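Local coordinates for protein YibA (Escherichia coli, PDB 1OYZ), which is of unknown function, with an oxidoreductase activity only tentatively assigned, and folds as an elongated all-helical solenoid that includes HEAT repeats, at residues A[26-31]-A[41-46]; A[70-75]-A[108-113]; A[147-152]-A[176-181]; A[207-212]-A[229-234]; A[237-242]-A[267-272]. All coordinates share one frame; numbering follows the deposited sequence.

Contact 1 (A[26-31]-A[41-46]); sequences DELFRL and ISSARV
The roughly antiparallel helix pair near the N-terminal end of the YibA solenoid is joined where Leu-28 of helix 25-31 packs on Ser-43 and Val-46 of helix 37-50. The two short segments run at 141° to each other with axes 8.7 Å apart, and their backbones come nearest at Leu-28 and Ser-43. The small serine lets a polar bond sit inside an otherwise apolar seam. Its hydroxyl lies trans to its own backbone N (chi1 166°), which carries it across to the neighbouring helix. There Ser-43 OG donates to the backbone carbonyl Leu-28 O over 2.8 Å. The donor reaches this oxygen steeply, at a C=O...donor angle of 108°, and from above the carbonyl plane. The hydroxyl is also bordered by carbon: Leu-28 CB lies 3.5 Å from Ser-43 OG, and Leu-31 CB lies 3.8 Å from Ser-43 OG. One turn further along helix 37-50, Val-46 presents its CG1 branch to Leu-28 CD1 at 3.9 Å, the two side chains crossing at about a right angle. Helix 14-21 adds Cys-20 and Lys-21 against Val-46, while Leu-23 packs on Leu-28 and Leu-31. A leucine and a valine branch in contact beside one buried side-chain-to-backbone bond are consistent with the helical hairpin of a HEAT-like alpha solenoid.

Contact 2 (A[70-75]-A[108-113]); sequences RRDIGA and RATAIE
With CG trans to its backbone N (chi1 -176°), Asp-72 swings its carboxylate across to Thr-110, whose own chi1 of -65° sets OG1 beside the backbone N and turns the methyl CG2 toward the backbone of the 70-75 helix. The hydroxyl Thr-110 OG1 donates to Asp-72 OD1. The modelled separation of 2.4 Å is very short and its exact value is doubtful, but the pairing of the two groups is clear; the two side chains cross at about a right angle. Cys-106 O, within the same helix as the threonine, is a weak alternative acceptor for this hydroxyl. An alanine in place of Asp-72 would remove the carboxylate acceptor and would probably leave the threonine hydroxyl with little more than that weak internal bond to Cys-106 O. The segments themselves are almost parallel, 8° apart with axes 8.7 Å distant, consistent with helices stacked side by side in an alpha solenoid. Beside the polar pair the seam is lined by small residues: Thr-110 CG2 rests 3.6 Å from Asp-72 O and 4.3 Å from Ala-75 CB, and Ala-75 CB meets Ala-111 CB at 4.4 Å. Met-98 of helix 88-101 packs on Ala-75, and Ala-75 O accepts a bond from Ser-114 OG.

Contact 3 (A[147-152]-A[176-181]); sequences ATAFAI and RNWAAF
Phe-150 and Trp-178 project side by side from helices 142-153 and 173-186, pointing the same way, yet their rings are turned steeply against each other. The planes stand at 76°, with the phenyl edge directed toward the indole face in an offset edge-to-face pair whose ring centroids are 6.0 Å apart. Between the rings the closest approach is made by Phe-150 CD1, 3.8 Å from Trp-178 CH2, an atom that lies near the phenyl plane. With CG trans to the backbone N (chi1 172°), the phenyl ring is brought alongside the indole, and the alpha carbon of the same residue lies over the indole face. Phe-150 CA sits 4.2 Å from the centroid of the six-membered ring of Trp-178, only 13° off the normal, a CH-pi contact. At the root of the indole, Ala-149 CB touches Trp-178 CB at 3.7 Å. Ala-116 of helix 105-121 packs against Phe-150 as well. One flat aromatic side chain thus bridges two neighbouring helices within the HEAT-repeat region of the solenoid.

Contact 4 (A[207-212]-A[229-234]); sequences EVRIEA and CDELKK
Arg-209 and Glu-231 join helix 206-218 to helix 225-232 through a salt bridge in which one carboxylate oxygen does nearly all the accepting. The arginine grips the glutamate end-on, both nitrogens to one oxygen: its NH2 donates to Glu-231 OE1 over 2.9 Å at an N-H...O angle of 157°, and its NH1 reaches the same Glu-231 OE1 over 3.2 Å at a more bent 141°. That oxygen lies in the guanidinium plane, at its edge, whereas both nitrogens approach it from above the carboxylate plane; the two flat groups are turned 52° apart. A third donor arrives on the syn side, tilted from the plane: Lys-234 NZ, 2.9 Å from Glu-231 OE1. The same ammonium makes a weak bond of 3.3 Å between Lys-234 NZ and Glu-231 OE2. The remaining guanidinium donor, Arg-209 NE, is used on Leu-201 O, so the guanidinium is held at both its ends, which should limit its rotation. Glu-231 is buried, with Ile-241 against its side chain, and two cations beside it would be expected to hold it ionised. An alanine at Glu-231 would remove the carboxylate and is likely to leave Arg-209 and Lys-234 near each other without their shared counter-charge. What results is a three-residue salt-bridge network, tying two helices and the turn after the second together near the C-terminal part of the alpha solenoid.

Contact 5 (A[237-242]-A[267-272]); sequences VYDDII and NEIITS
Ile-242 of helix 239-248 carries the apolar part of this contact, set between Ile-269 and Ile-270 at the start of helix 268-277. Its CG2 branch, trans to the backbone N, faces Ile-270: Ile-242 CG2 lies 3.9 Å from Ile-270 CA and 4.1 Å from Ile-270 CG1. The other branch ends on the neighbouring residue, Ile-242 CD1 standing 4.3 Å from Ile-269 CG2. Leu-232 also packs on Ile-242, while Met-260, Leu-261 and Phe-264 pack around Ile-270, so this half of the seam is buried. Ile-269 is extended, with chi1 -171° and chi2 -179°, and adds an apolar touch of its CD1 on Asp-239 CB at 3.9 Å, the two side chains crossing at about a right angle.

A second group of contacts sets carbon against backbone oxygens. Ile-269 CD1 reaches Asp-239 O at 3.5 Å, and Ile-242 CG2 likewise rests 3.9 Å from Ile-269 O. Toward Asp-239, which is exposed, the contact opens to the surface.

The two segments share no hydrogen bond; Asn-267 ND2, bonded to Leu-261 O, places helix 268-277 against the end of helix 254-261. Isoleucines packed together from the first turns of helices 239-248 and 268-277 are consistent with neighbouring helices in the C-terminal part of the alpha solenoid.

Ten different helices supply the five contacts, so no helix serves twice; continuity comes from the way neighbouring contacts touch. Ala-44 meets Ile-73 between contacts 1 and 2, Ile-112 meets Ala-147 between contacts 2 and 3, Asn-177 meets Glu-207 between contacts 3 and 4, and Leu-232 meets Ile-241 between contacts 4 and 5. Contact 1 is buried, whereas the other four are partly buried. Contact 3 sits near the middle of the chain, with contacts 1 and 5 about 47 Å apart between centres. The chemistry also differs: hydroxyl bonds in contacts 1 and 2, aromatic packing in contact 3, charge in contact 4 and branched aliphatics in contact 5.

Contact 1 (A[26-31]-A[41-46])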
# COMPACT_ATOMS: atom_id res chain seq x y z
N ASP A 26 -32.38 6.33 -0.06
CA ASP A 26 -33.01 6.12 -1.35
C ASP A 26 -32.29 6.88 -2.46
O ASP A 26 -32.11 6.35 -3.56
CB ASP A 26 -34.47 6.56 -1.29
CG ASP A 26 -35.08 6.75 -2.67
OD1 ASP A 26 -35.30 5.73 -3.38
OD2 ASP A 26 -35.34 7.91 -3.06
N GLU A 27 -31.88 8.12 -2.17
CA GLU A 27 -31.20 8.93 -3.17
C GLU A 27 -29.77 8.48 -3.39
O GLU A 27 -29.29 8.48 -4.52
CB GLU A 27 -31.25 10.40 -2.75
CG GLU A 27 -32.69 10.86 -2.60
CD GLU A 27 -32.86 12.16 -1.87
OE1 GLU A 27 -32.11 12.44 -0.92
OE2 GLU A 27 -33.80 12.90 -2.24
N LEU A 28 -29.11 8.08 -2.32
CA LEU A 28 -27.73 7.62 -2.41
C LEU A 28 -27.70 6.32 -3.21
O LEU A 28 -26.87 6.16 -4.12
CB LEU A 28 -27.15 7.40 -1.02
CG LEU A 28 -27.04 8.67 -0.18
CD1 LEU A 28 -26.52 8.31 1.18
CD2 LEU A 28 -26.13 9.68 -0.86
N PHE A 29 -28.62 5.42 -2.89
CA PHE A 29 -28.71 4.15 -3.59
C PHE A 29 -28.82 4.39 -5.09
O PHE A 29 -28.17 3.73 -5.89
CB PHE A 29 -29.93 3.36 -3.12
CG PHE A 29 -29.87 2.97 -1.68
CD1 PHE A 29 -28.66 2.64 -1.08
CD2 PHE A 29 -31.03 2.87 -0.93
CE1 PHE A 29 -28.61 2.22 0.26
CE2 PHE A 29 -30.99 2.44 0.41
CZ PHE A 29 -29.78 2.12 1.00
N ARG A 30 -29.65 5.33 -5.49
CA ARG A 30 -29.81 5.59 -6.90
C ARG A 30 -28.48 6.10 -7.49
O ARG A 30 -28.06 5.67 -8.57
CB ARG A 30 -30.94 6.59 -7.12
CG ARG A 30 -31.14 7.03 -8.55
CD ARG A 30 -31.18 8.55 -8.61
NE ARG A 30 -32.27 9.12 -7.79
CZ ARG A 30 -32.46 10.42 -7.60
NH1 ARG A 30 -31.64 11.31 -8.15
NH2 ARG A 30 -33.48 10.84 -6.85
N LEU A 31 -27.81 6.99 -6.77
CA LEU A 31 -26.53 7.55 -7.22
C LEU A 31 -25.47 6.47 -7.46
O LEU A 31 -24.50 6.70 -8.20
CB LEU A 31 -26.03 8.60 -6.22
CG LEU A 31 -26.28 10.07 -6.57
CD1 LEU A 31 -27.57 10.23 -7.37
CD2 LEU A 31 -26.35 10.90 -5.28
N ILE A 41 -18.73 6.81 -6.18
CA ILE A 41 -17.85 6.62 -5.05
C ILE A 41 -18.25 7.47 -3.83
O ILE A 41 -18.28 6.98 -2.68
CB ILE A 41 -16.44 6.95 -5.48
CG1 ILE A 41 -15.96 5.87 -6.44
CG2 ILE A 41 -15.55 7.19 -4.24
CD1 ILE A 41 -14.68 6.21 -7.20
N SER A 42 -18.52 8.74 -4.10
CA SER A 42 -18.89 9.70 -3.07
C SER A 42 -20.12 9.18 -2.33
O SER A 42 -20.13 9.12 -1.08
CB SER A 42 -19.17 11.07 -3.70
OG SER A 42 -17.96 11.65 -4.19
N SER A 43 -21.14 8.81 -3.09
CA SER A 43 -22.37 8.26 -2.54
C SER A 43 -22.03 7.05 -1.66
O SER A 43 -22.45 6.96 -0.51
CB SER A 43 -23.31 7.84 -3.68
OG SER A 43 -24.37 7.03 -3.19
N ALA A 44 -21.27 6.12 -2.22
CA ALA A 44 -20.87 4.93 -1.48
C ALA A 44 -20.12 5.29 -0.21
O ALA A 44 -20.28 4.64 0.82
CB ALA A 44 -20.00 4.02 -2.37
N ARG A 45 -19.28 6.33 -0.26
CA ARG A 45 -18.54 6.72 0.95
C ARG A 45 -19.53 7.14 2.03
O ARG A 45 -19.37 6.77 3.18
CB ARG A 45 -17.56 7.88 0.67
CG ARG A 45 -16.35 7.53 -0.23
CD ARG A 45 -15.39 8.74 -0.41
NE ARG A 45 -14.85 9.20 0.88
CZ ARG A 45 -14.50 10.47 1.15
NH1 ARG A 45 -14.02 10.78 2.35
NH2 ARG A 45 -14.63 11.43 0.24
N VAL A 46 -20.57 7.89 1.66
CA VAL A 46 -21.54 8.31 2.66
C VAL A 46 -22.20 7.07 3.21
O VAL A 46 -22.44 6.96 4.42
CB VAL A 46 -22.61 9.24 2.07
CG1 VAL A 46 -23.53 9.72 3.18
CG2 VAL A 46 -21.95 10.40 1.37

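Contact 2 (A[70-75]-A[108-113])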
# COMPACT_ATOMS: atom_id res chain seq x y z
N ARG A 70 -21.69 -2.45 -10.47
CA ARG A 70 -22.43 -2.63 -9.24
C ARG A 70 -21.72 -3.58 -8.30
O ARG A 70 -21.75 -3.36 -7.09
CB ARG A 70 -23.85 -3.14 -9.50
CG ARG A 70 -24.81 -2.07 -9.97
CD ARG A 70 -26.21 -2.65 -10.15
NE ARG A 70 -27.23 -1.60 -10.20
CZ ARG A 70 -28.54 -1.85 -10.31
NH1 ARG A 70 -28.98 -3.10 -10.38
NH2 ARG A 70 -29.41 -0.84 -10.32
N ARG A 71 -21.09 -4.62 -8.83
CA ARG A 71 -20.42 -5.57 -7.96
C ARG A 71 -19.24 -4.90 -7.27
O ARG A 71 -19.01 -5.09 -6.08
CB ARG A 71 -19.92 -6.80 -8.74
CG ARG A 71 -21.06 -7.71 -9.25
CD ARG A 71 -20.65 -9.18 -9.46
NE ARG A 71 -19.55 -9.36 -10.41
CZ ARG A 71 -19.63 -9.17 -11.72
NH1 ARG A 71 -20.78 -8.80 -12.30
NH2 ARG A 71 -18.55 -9.30 -12.46
N ASP A 72 -18.51 -4.10 -8.02
CA ASP A 72 -17.36 -3.40 -7.49
C ASP A 72 -17.82 -2.47 -6.36
O ASP A 72 -17.31 -2.53 -5.25
CB ASP A 72 -16.72 -2.64 -8.64
CG ASP A 72 -15.45 -1.95 -8.24
OD1 ASP A 72 -14.55 -2.60 -7.71
OD2 ASP A 72 -15.36 -0.75 -8.47
N ILE A 73 -18.81 -1.64 -6.66
CA ILE A 73 -19.37 -0.72 -5.70
C ILE A 73 -19.92 -1.42 -4.43
O ILE A 73 -19.80 -0.90 -3.31
CB ILE A 73 -20.50 0.10 -6.36
CG1 ILE A 73 -20.02 1.54 -6.58
CG2 ILE A 73 -21.76 0.04 -5.55
CD1 ILE A 73 -19.53 2.27 -5.33
N GLY A 74 -20.55 -2.57 -4.61
CA GLY A 74 -21.06 -3.29 -3.46
C GLY A 74 -19.95 -3.80 -2.56
O GLY A 74 -20.03 -3.71 -1.33
N ALA A 75 -18.92 -4.37 -3.18
CA ALA A 75 -17.78 -4.89 -2.45
C ALA A 75 -17.03 -3.74 -1.79
O ALA A 75 -16.53 -3.88 -0.67
CB ALA A 75 -16.86 -5.65 -3.40
N ARG A 108 -12.18 -7.99 -8.40
CA ARG A 108 -11.28 -8.78 -7.57
C ARG A 108 -10.39 -7.88 -6.72
O ARG A 108 -10.26 -8.10 -5.53
CB ARG A 108 -10.45 -9.75 -8.44
CG ARG A 108 -11.27 -10.87 -9.10
CD ARG A 108 -10.43 -12.10 -9.53
NE ARG A 108 -9.32 -11.77 -10.43
CZ ARG A 108 -9.47 -11.42 -11.71
NH1 ARG A 108 -10.69 -11.37 -12.24
NH2 ARG A 108 -8.41 -11.10 -12.45
N ALA A 109 -9.80 -6.86 -7.36
CA ALA A 109 -8.93 -5.89 -6.68
C ALA A 109 -9.65 -5.19 -5.50
O ALA A 109 -9.16 -5.20 -4.37
CB ALA A 109 -8.40 -4.84 -7.69
N THR A 110 -10.83 -4.62 -5.77
CA THR A 110 -11.61 -3.94 -4.74
C THR A 110 -11.96 -4.90 -3.60
O THR A 110 -11.78 -4.57 -2.42
CB THR A 110 -12.94 -3.37 -5.33
OG1 THR A 110 -12.61 -2.36 -6.28
CG2 THR A 110 -13.86 -2.75 -4.23
N ALA A 111 -12.40 -6.10 -3.95
CA ALA A 111 -12.77 -7.09 -2.93
C ALA A 111 -11.61 -7.42 -2.02
O ALA A 111 -11.78 -7.48 -0.80
CB ALA A 111 -13.33 -8.35 -3.58
N ILE A 112 -10.42 -7.64 -2.59
CA ILE A 112 -9.23 -7.92 -1.78
C ILE A 112 -8.98 -6.70 -0.85
O ILE A 112 -8.72 -6.87 0.32
CB ILE A 112 -7.96 -8.15 -2.69
CG1 ILE A 112 -8.09 -9.44 -3.54
CG2 ILE A 112 -6.71 -8.28 -1.85
CD1 ILE A 112 -7.03 -9.51 -4.68
N GLU A 113 -9.08 -5.48 -1.38
CA GLU A 113 -8.89 -4.31 -0.51
C GLU A 113 -9.95 -4.30 0.60
O GLU A 113 -9.64 -3.99 1.76
CB GLU A 113 -8.94 -3.01 -1.34
CG GLU A 113 -7.64 -2.81 -2.15
CD GLU A 113 -7.83 -2.05 -3.46
OE1 GLU A 113 -8.93 -1.51 -3.71
OE2 GLU A 113 -6.86 -1.98 -4.24

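Contact 3 (A[147-152]-A[176-181])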
# COMPACT_ATOMS: atom_id res chain seq x y z
N ALA A 147 -3.36 -4.88 -5.08
CA ALA A 147 -4.26 -4.94 -3.95
C ALA A 147 -3.81 -6.04 -3.00
O ALA A 147 -3.98 -5.93 -1.79
CB ALA A 147 -5.69 -5.16 -4.42
N THR A 148 -3.17 -7.08 -3.53
CA THR A 148 -2.70 -8.18 -2.69
C THR A 148 -1.55 -7.64 -1.84
O THR A 148 -1.41 -7.99 -0.66
CB THR A 148 -2.19 -9.39 -3.53
OG1 THR A 148 -3.24 -9.85 -4.40
CG2 THR A 148 -1.77 -10.55 -2.63
N ALA A 149 -0.72 -6.79 -2.44
CA ALA A 149 0.40 -6.24 -1.66
C ALA A 149 -0.15 -5.50 -0.43
O ALA A 149 0.31 -5.69 0.70
CB ALA A 149 1.25 -5.30 -2.53
N PHE A 150 -1.16 -4.67 -0.66
CA PHE A 150 -1.79 -3.92 0.42
C PHE A 150 -2.30 -4.86 1.50
O PHE A 150 -2.06 -4.67 2.69
CB PHE A 150 -2.96 -3.12 -0.11
CG PHE A 150 -3.78 -2.48 0.95
CD1 PHE A 150 -3.19 -1.60 1.87
CD2 PHE A 150 -5.13 -2.77 1.07
CE1 PHE A 150 -3.94 -1.03 2.88
CE2 PHE A 150 -5.88 -2.20 2.08
CZ PHE A 150 -5.28 -1.33 2.99
N ALA A 151 -3.02 -5.88 1.06
CA ALA A 151 -3.58 -6.86 1.96
C ALA A 151 -2.54 -7.45 2.89
O ALA A 151 -2.69 -7.41 4.11
CB ALA A 151 -4.24 -7.98 1.18
N ILE A 152 -1.49 -8.00 2.30
CA ILE A 152 -0.43 -8.63 3.07
C ILE A 152 0.12 -7.69 4.14
O ILE A 152 0.27 -8.07 5.29
CB ILE A 152 0.71 -9.13 2.13
CG1 ILE A 152 0.19 -10.29 1.25
CG2 ILE A 152 1.89 -9.61 2.95
CD1 ILE A 152 1.16 -10.77 0.15
N ARG A 176 6.22 -3.78 -7.05
CA ARG A 176 7.56 -3.97 -6.44
C ARG A 176 7.79 -2.98 -5.28
O ARG A 176 8.29 -3.36 -4.21
CB ARG A 176 8.70 -3.80 -7.48
CG ARG A 176 8.64 -4.66 -8.73
CD ARG A 176 10.02 -4.74 -9.45
NE ARG A 176 10.43 -3.48 -10.08
CZ ARG A 176 9.80 -2.91 -11.10
NH1 ARG A 176 10.22 -1.75 -11.61
NH2 ARG A 176 8.73 -3.51 -11.63
N ASN A 177 7.40 -1.72 -5.49
CA ASN A 177 7.60 -0.71 -4.46
C ASN A 177 6.83 -1.07 -3.19
O ASN A 177 7.37 -1.01 -2.08
CB ASN A 177 7.18 0.68 -5.01
CG ASN A 177 7.50 1.82 -4.04
OD1 ASN A 177 6.60 2.46 -3.49
ND2 ASN A 177 8.78 2.08 -3.83
N TRP A 178 5.57 -1.49 -3.35
CA TRP A 178 4.74 -1.87 -2.21
C TRP A 178 5.33 -3.07 -1.46
O TRP A 178 5.30 -3.12 -0.24
CB TRP A 178 3.32 -2.22 -2.66
CG TRP A 178 2.27 -1.28 -2.18
CD1 TRP A 178 1.59 -0.35 -2.92
CD2 TRP A 178 1.78 -1.17 -0.84
NE1 TRP A 178 0.70 0.34 -2.12
CE2 TRP A 178 0.81 -0.14 -0.83
CE3 TRP A 178 2.07 -1.83 0.36
CZ2 TRP A 178 0.12 0.23 0.32
CZ3 TRP A 178 1.38 -1.45 1.53
CH2 TRP A 178 0.42 -0.43 1.49
N ALA A 179 5.84 -4.04 -2.20
CA ALA A 179 6.41 -5.24 -1.58
C ALA A 179 7.60 -4.84 -0.73
O ALA A 179 7.65 -5.12 0.48
CB ALA A 179 6.85 -6.25 -2.66
N ALA A 180 8.54 -4.15 -1.36
CA ALA A 180 9.76 -3.69 -0.70
C ALA A 180 9.36 -2.83 0.47
O ALA A 180 9.91 -2.94 1.56
CB ALA A 180 10.62 -2.90 -1.67
N PHE A 181 8.38 -1.97 0.23
CA PHE A 181 7.88 -1.07 1.24
C PHE A 181 7.39 -1.85 2.45
O PHE A 181 7.71 -1.50 3.59
CB PHE A 181 6.74 -0.25 0.65
CG PHE A 181 6.53 1.07 1.32
CD1 PHE A 181 6.29 1.15 2.69
CD2 PHE A 181 6.57 2.24 0.56
CE1 PHE A 181 6.09 2.39 3.30
CE2 PHE A 181 6.36 3.48 1.14
CZ PHE A 181 6.12 3.57 2.51

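Contact 4 (A[207-212]-A[229-234])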
# COMPACT_ATOMS: atom_id res chain seq x y z
N GLU A 207 11.58 5.22 -7.35
CA GLU A 207 10.96 4.93 -6.06
C GLU A 207 11.40 3.59 -5.51
O GLU A 207 11.57 3.42 -4.30
CB GLU A 207 9.43 4.94 -6.17
CG GLU A 207 8.83 6.32 -6.36
CD GLU A 207 7.30 6.31 -6.40
OE1 GLU A 207 6.66 5.68 -5.51
OE2 GLU A 207 6.74 6.93 -7.31
N VAL A 208 11.56 2.61 -6.40
CA VAL A 208 11.99 1.28 -5.98
C VAL A 208 13.48 1.33 -5.54
O VAL A 208 13.84 0.77 -4.52
CB VAL A 208 11.79 0.20 -7.13
CG1 VAL A 208 12.39 -1.12 -6.71
CG2 VAL A 208 10.29 0.00 -7.41
N ARG A 209 14.32 2.02 -6.29
CA ARG A 209 15.74 2.12 -5.94
C ARG A 209 15.89 2.71 -4.55
O ARG A 209 16.73 2.29 -3.75
CB ARG A 209 16.49 3.00 -6.93
CG ARG A 209 16.70 2.42 -8.31
CD ARG A 209 17.49 3.42 -9.18
NE ARG A 209 18.81 3.66 -8.61
CZ ARG A 209 19.30 4.85 -8.24
NH1 ARG A 209 18.59 5.97 -8.37
NH2 ARG A 209 20.53 4.92 -7.73
N ILE A 210 15.06 3.70 -4.25
CA ILE A 210 15.12 4.32 -2.93
C ILE A 210 14.80 3.35 -1.82
O ILE A 210 15.52 3.29 -0.82
CB ILE A 210 14.21 5.56 -2.84
CG1 ILE A 210 14.87 6.73 -3.59
CG2 ILE A 210 13.97 5.93 -1.38
CD1 ILE A 210 13.90 7.85 -3.98
N GLU A 211 13.73 2.56 -1.97
CA GLU A 211 13.40 1.58 -0.93
C GLU A 211 14.51 0.50 -0.78
O GLU A 211 14.79 0.02 0.32
CB GLU A 211 12.05 0.89 -1.22
CG GLU A 211 10.77 1.80 -1.02
CD GLU A 211 10.46 2.14 0.43
OE1 GLU A 211 10.75 1.26 1.28
OE2 GLU A 211 9.89 3.26 0.74
N ALA A 212 15.13 0.12 -1.91
CA ALA A 212 16.21 -0.88 -1.88
C ALA A 212 17.40 -0.29 -1.11
O ALA A 212 18.00 -0.94 -0.25
CB ALA A 212 16.63 -1.24 -3.32
N CYS A 229 27.14 6.11 -2.67
CA CYS A 229 28.14 7.13 -2.97
C CYS A 229 27.69 8.01 -4.13
O CYS A 229 27.78 9.25 -4.07
CB CYS A 229 29.48 6.47 -3.33
SG CYS A 229 30.73 7.60 -4.02
N ASP A 230 27.19 7.39 -5.20
CA ASP A 230 26.76 8.18 -6.35
C ASP A 230 25.61 9.14 -6.04
O ASP A 230 25.58 10.25 -6.55
CB ASP A 230 26.30 7.29 -7.50
CG ASP A 230 27.41 6.43 -8.05
OD1 ASP A 230 27.09 5.51 -8.84
OD2 ASP A 230 28.59 6.67 -7.69
N GLU A 231 24.66 8.68 -5.23
CA GLU A 231 23.49 9.46 -4.88
C GLU A 231 23.86 10.64 -4.02
O GLU A 231 23.31 11.73 -4.17
CB GLU A 231 22.48 8.59 -4.16
CG GLU A 231 21.83 7.61 -5.09
CD GLU A 231 21.04 8.30 -6.17
OE1 GLU A 231 21.00 7.78 -7.30
OE2 GLU A 231 20.45 9.37 -5.88
N LEU A 232 24.80 10.44 -3.10
CA LEU A 232 25.18 11.55 -2.24
C LEU A 232 25.94 12.61 -3.02
O LEU A 232 26.05 13.73 -2.55
CB LEU A 232 26.02 11.06 -1.05
CG LEU A 232 25.30 10.16 -0.03
CD1 LEU A 232 26.32 9.35 0.78
CD2 LEU A 232 24.43 11.04 0.89
N LYS A 233 26.44 12.30 -4.21
CA LYS A 233 27.20 13.33 -4.94
C LYS A 233 26.36 14.20 -5.86
O LYS A 233 26.86 15.11 -6.51
CB LYS A 233 28.34 12.69 -5.74
CG LYS A 233 29.39 12.05 -4.85
CD LYS A 233 30.52 11.48 -5.68
CE LYS A 233 31.71 11.08 -4.82
NZ LYS A 233 32.90 10.82 -5.70
N LYS A 234 25.07 13.93 -5.91
CA LYS A 234 24.21 14.71 -6.77
C LYS A 234 24.01 16.13 -6.23
O LYS A 234 24.22 16.42 -5.05
CB LYS A 234 22.88 13.98 -6.95
CG LYS A 234 23.08 12.66 -7.70
CD LYS A 234 21.77 11.93 -7.94
CE LYS A 234 21.95 10.77 -8.89
NZ LYS A 234 20.65 10.04 -9.08

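Contact 5 (A[237-242]-A[267-272])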
# COMPACT_ATOMS: atom_id res chain seq x y z
N VAL A 237 19.97 16.01 -3.64
CA VAL A 237 20.08 14.73 -2.95
C VAL A 237 18.80 14.41 -2.18
O VAL A 237 18.16 15.32 -1.67
CB VAL A 237 21.29 14.75 -1.96
CG1 VAL A 237 21.36 13.45 -1.14
CG2 VAL A 237 22.60 14.99 -2.73
N TYR A 238 18.45 13.12 -2.09
CA TYR A 238 17.26 12.66 -1.35
C TYR A 238 17.57 12.52 0.13
O TYR A 238 18.58 11.90 0.51
CB TYR A 238 16.78 11.30 -1.87
CG TYR A 238 16.00 11.37 -3.16
CD1 TYR A 238 14.69 11.88 -3.18
CD2 TYR A 238 16.57 10.98 -4.36
CE1 TYR A 238 13.98 12.00 -4.37
CE2 TYR A 238 15.86 11.09 -5.58
CZ TYR A 238 14.57 11.61 -5.56
OH TYR A 238 13.89 11.78 -6.74
N ASP A 239 16.70 13.07 0.96
CA ASP A 239 16.88 13.03 2.38
C ASP A 239 17.04 11.61 2.91
O ASP A 239 17.86 11.36 3.80
CB ASP A 239 15.72 13.76 3.05
CG ASP A 239 15.87 15.27 2.97
OD1 ASP A 239 16.64 15.77 2.13
OD2 ASP A 239 15.22 15.97 3.77
N ASP A 240 16.26 10.71 2.35
CA ASP A 240 16.32 9.30 2.72
C ASP A 240 17.74 8.73 2.41
O ASP A 240 18.22 7.87 3.13
CB ASP A 240 15.28 8.48 1.90
CG ASP A 240 13.83 8.58 2.45
OD1 ASP A 240 13.56 8.05 3.54
OD2 ASP A 240 12.96 9.18 1.78
N ILE A 241 18.39 9.20 1.35
CA ILE A 241 19.71 8.70 1.00
C ILE A 241 20.71 9.12 2.05
O ILE A 241 21.51 8.32 2.54
CB ILE A 241 20.12 9.17 -0.44
CG1 ILE A 241 19.69 8.10 -1.45
CG2 ILE A 241 21.63 9.40 -0.57
CD1 ILE A 241 18.26 7.68 -1.33
N ILE A 242 20.62 10.38 2.45
CA ILE A 242 21.52 10.89 3.46
C ILE A 242 21.29 10.11 4.74
O ILE A 242 22.23 9.70 5.42
CB ILE A 242 21.24 12.37 3.69
CG1 ILE A 242 21.36 13.09 2.35
CG2 ILE A 242 22.21 12.94 4.76
CD1 ILE A 242 21.15 14.62 2.42
N ASN A 267 22.36 21.59 6.81
CA ASN A 267 23.06 20.31 6.86
C ASN A 267 22.85 19.51 8.13
O ASN A 267 23.63 18.60 8.43
CB ASN A 267 24.55 20.57 6.66
CG ASN A 267 25.05 21.68 7.57
OD1 ASN A 267 24.52 21.85 8.66
ND2 ASN A 267 26.06 22.42 7.12
N GLU A 268 21.81 19.84 8.88
CA GLU A 268 21.57 19.11 10.12
C GLU A 268 21.47 17.59 9.89
O GLU A 268 22.14 16.81 10.56
CB GLU A 268 20.30 19.63 10.79
CG GLU A 268 19.71 18.67 11.81
CD GLU A 268 18.36 19.13 12.33
OE1 GLU A 268 18.34 20.04 13.18
OE2 GLU A 268 17.32 18.59 11.87
N ILE A 269 20.63 17.19 8.93
CA ILE A 269 20.41 15.78 8.63
C ILE A 269 21.74 15.09 8.28
O ILE A 269 21.96 13.91 8.57
CB ILE A 269 19.35 15.62 7.49
CG1 ILE A 269 18.98 14.13 7.35
CG2 ILE A 269 19.87 16.23 6.17
CD1 ILE A 269 17.96 13.86 6.24
N ILE A 270 22.63 15.85 7.67
CA ILE A 270 23.95 15.38 7.30
C ILE A 270 24.74 15.13 8.60
O ILE A 270 25.37 14.07 8.78
CB ILE A 270 24.66 16.45 6.42
CG1 ILE A 270 23.82 16.70 5.16
CG2 ILE A 270 26.08 16.02 6.07
CD1 ILE A 270 24.36 17.77 4.24
N THR A 271 24.69 16.10 9.50
CA THR A 271 25.40 15.99 10.77
C THR A 271 24.90 14.79 11.54
O THR A 271 25.68 14.11 12.20
CB THR A 271 25.22 17.27 11.61
OG1 THR A 271 25.81 18.37 10.90
CG2 THR A 271 25.91 17.14 12.97
N SER A 272 23.61 14.51 11.43
CA SER A 272 23.03 13.35 12.13
C SER A 272 23.67 12.06 11.66
O SER A 272 24.07 11.21 12.44
CB SER A 272 21.53 13.24 11.87
OG SER A 272 20.83 14.35 12.41